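Local structure of ubiquitin-conjugating enzyme (Plasmodium vivax, 2FO3) at residues I59-P62 with D63-L67. The protein probably acts through this UBC domain as an E2 enzyme, carrying activated ubiquitin as a thioester and passing it on toward substrates. Residues are numbered along the deposited sequence; the frame is centred on the assembly and turned at random.
Sequences IIFP and DDYPL
Phe61 turns its edge to one face of the Tyr65 ring, and Pro66 CB covers the opposite face. The Phe61 and Tyr65 rings form an edge-to-face pair, with centroids 4.7 Å apart and planes at 70°. Phe61 CD1 sits over the centre of the tyrosine ring, 3.5 Å from Tyr65 CD2. CE1 of Phe61 follows, 3.7 Å from Tyr65 CZ. The two side chains run side by side and point the same way. For Tyr65 this follows from CG lying anti to its backbone N (chi1 -177°), which sends the ring back alongside Phe61. The peptide bond between Tyr65 and Pro66 is cis, and it places Pro66 CB over that second face. Pro62 CD packs on Tyr65 CB at 3.9 Å, at the base of the tyrosine side chain. A type I beta turn from Pro62 to Tyr65 brings the rings together. Tyr65 N donates to Pro62 O at 3.0 Å, closing the turn. Asp63 and Asp64 form the exposed corner. Ile105 of helix 105-116 touches both side chains; from helix 10-20, Ile11 meets Phe61, and Arg10 and Glu14 meet Tyr65. The loop from strand 54-60 to strand 71-74 carries the Phe-Pro-x-x-Tyr-Pro motif characteristic of the E2 UBC fold.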
ATOM      1  N   ILE A  59      -4.858   3.064   2.002  1.00 23.06           N
ATOM      2  CA  ILE A  59      -5.428   2.162   1.022  1.00 22.14           C
ATOM      3  C   ILE A  59      -6.940   2.230   1.079  1.00 25.10           C
ATOM      4  O   ILE A  59      -7.540   1.949   2.101  1.00 25.72           O
ATOM      5  CB  ILE A  59      -4.927   0.706   1.200  1.00 20.70           C
ATOM      6  CG1 ILE A  59      -3.391   0.630   1.051  1.00 21.89           C
ATOM      7  CG2 ILE A  59      -5.595  -0.218   0.149  1.00 20.42           C
ATOM      8  CD1 ILE A  59      -2.809  -0.678   1.604  1.00 24.98           C
ATOM      9  N   ILE A  60      -7.557   2.645  -0.027  1.00 22.95           N
ATOM     10  CA  ILE A  60      -9.016   2.734  -0.084  1.00 22.29           C
ATOM     11  C   ILE A  60      -9.583   1.767  -1.087  1.00 25.40           C
ATOM     12  O   ILE A  60      -9.241   1.816  -2.288  1.00 24.50           O
ATOM     13  CB  ILE A  60      -9.485   4.174  -0.452  1.00 27.29           C
ATOM     14  CG1 ILE A  60      -8.830   5.212   0.462  1.00 29.51           C
ATOM     15  CG2 ILE A  60     -11.026   4.267  -0.416  1.00 30.74           C
ATOM     16  CD1 ILE A  60      -8.875   6.608  -0.054  1.00 36.12           C
ATOM     17  N   PHE A  61     -10.464   0.897  -0.620  1.00 21.48           N
ATOM     18  CA  PHE A  61     -11.144  -0.051  -1.511  1.00 22.26           C
ATOM     19  C   PHE A  61     -12.438   0.562  -2.060  1.00 24.97           C
ATOM     20  O   PHE A  61     -13.364   0.839  -1.277  1.00 29.21           O
ATOM     21  CB  PHE A  61     -11.494  -1.322  -0.774  1.00 22.20           C
ATOM     22  CG  PHE A  61     -10.313  -2.038  -0.221  1.00 23.20           C
ATOM     23  CD1 PHE A  61      -9.634  -3.000  -0.985  1.00 22.19           C
ATOM     24  CD2 PHE A  61      -9.859  -1.754   1.077  1.00 25.11           C
ATOM     25  CE1 PHE A  61      -8.519  -3.672  -0.452  1.00 24.26           C
ATOM     26  CE2 PHE A  61      -8.736  -2.421   1.605  1.00 26.68           C
ATOM     27  CZ  PHE A  61      -8.074  -3.369   0.837  1.00 23.49           C
ATOM     28  N   PRO A  62     -12.493   0.793  -3.397  1.00 24.95           N
ATOM     29  CA  PRO A  62     -13.680   1.364  -4.015  1.00 29.64           C
ATOM     30  C   PRO A  62     -14.827   0.355  -4.054  1.00 32.48           C
ATOM     31  O   PRO A  62     -14.625  -0.854  -3.862  1.00 28.85           O
ATOM     32  CB  PRO A  62     -13.198   1.730  -5.428  1.00 29.01           C
ATOM     33  CG  PRO A  62     -12.134   0.713  -5.726  1.00 27.37           C
ATOM     34  CD  PRO A  62     -11.422   0.542  -4.395  1.00 23.12           C
ATOM     35  N   ASP A  63     -16.028   0.858  -4.292  1.00 35.97           N
ATOM     36  CA  ASP A  63     -17.200   0.019  -4.340  1.00 39.07           C
ATOM     37  C   ASP A  63     -17.110  -1.132  -5.369  1.00 38.92           C
ATOM     38  O   ASP A  63     -17.718  -2.202  -5.167  1.00 40.32           O
ATOM     39  CB  ASP A  63     -18.439   0.875  -4.619  1.00 44.45           C
ATOM     40  CG  ASP A  63     -19.699   0.229  -4.119  1.00 48.10           C
ATOM     41  OD1 ASP A  63     -19.769  -0.070  -2.900  1.00 51.12           O
ATOM     42  OD2 ASP A  63     -20.618   0.016  -4.932  1.00 49.81           O
ATOM     43  N   ASP A  64     -16.378  -0.904  -6.460  1.00 37.11           N
ATOM     44  CA  ASP A  64     -16.197  -1.914  -7.520  1.00 37.36           C
ATOM     45  C   ASP A  64     -14.969  -2.817  -7.318  1.00 34.99           C
ATOM     46  O   ASP A  64     -14.624  -3.621  -8.208  1.00 33.68           O
ATOM     47  CB  ASP A  64     -16.107  -1.236  -8.898  1.00 39.79           C
ATOM     48  CG  ASP A  64     -17.449  -0.774  -9.415  1.00 46.11           C
ATOM     49  OD1 ASP A  64     -18.455  -0.875  -8.682  1.00 44.69           O
ATOM     50  OD2 ASP A  64     -17.503  -0.314 -10.580  1.00 48.74           O
ATOM     51  N   TYR A  65     -14.305  -2.680  -6.162  1.00 28.77           N
ATOM     52  CA  TYR A  65     -13.192  -3.572  -5.823  1.00 28.51           C
ATOM     53  C   TYR A  65     -13.716  -5.031  -5.819  1.00 28.29           C
ATOM     54  O   TYR A  65     -14.807  -5.302  -5.280  1.00 30.94           O
ATOM     55  CB  TYR A  65     -12.574  -3.196  -4.449  1.00 25.82           C
ATOM     56  CG  TYR A  65     -11.384  -4.047  -4.097  1.00 24.55           C
ATOM     57  CD1 TYR A  65     -10.153  -3.826  -4.698  1.00 23.02           C
ATOM     58  CD2 TYR A  65     -11.490  -5.080  -3.130  1.00 26.35           C
ATOM     59  CE1 TYR A  65      -9.045  -4.640  -4.385  1.00 21.39           C
ATOM     60  CE2 TYR A  65     -10.370  -5.921  -2.818  1.00 24.44           C
ATOM     61  CZ  TYR A  65      -9.177  -5.690  -3.457  1.00 24.23           C
ATOM     62  OH  TYR A  65      -8.067  -6.463  -3.196  1.00 25.95           O
ATOM     63  N   PRO A  66     -12.928  -5.990  -6.358  1.00 29.99           N
ATOM     64  CA  PRO A  66     -11.574  -5.959  -6.878  1.00 26.99           C
ATOM     65  C   PRO A  66     -11.400  -5.688  -8.387  1.00 26.16           C
ATOM     66  O   PRO A  66     -10.270  -5.602  -8.852  1.00 27.93           O
ATOM     67  CB  PRO A  66     -11.069  -7.372  -6.562  1.00 30.50           C
ATOM     68  CG  PRO A  66     -12.298  -8.244  -6.674  1.00 30.06           C
ATOM     69  CD  PRO A  66     -13.490  -7.361  -6.403  1.00 32.25           C
ATOM     70  N   LEU A  67     -12.489  -5.557  -9.134  1.00 26.75           N
ATOM     71  CA  LEU A  67     -12.378  -5.284 -10.583  1.00 26.67           C
ATOM     72  C   LEU A  67     -11.756  -3.913 -10.795  1.00 26.41           C
ATOM     73  O   LEU A  67     -10.964  -3.704 -11.694  1.00 26.69           O
ATOM     74  CB  LEU A  67     -13.748  -5.409 -11.271  1.00 30.09           C
ATOM     75  CG  LEU A  67     -14.253  -6.857 -11.385  1.00 33.14           C
ATOM     76  CD1 LEU A  67     -15.480  -6.876 -12.289  1.00 35.57           C
ATOM     77  CD2 LEU A  67     -13.191  -7.834 -11.928  1.00 32.50           C
TER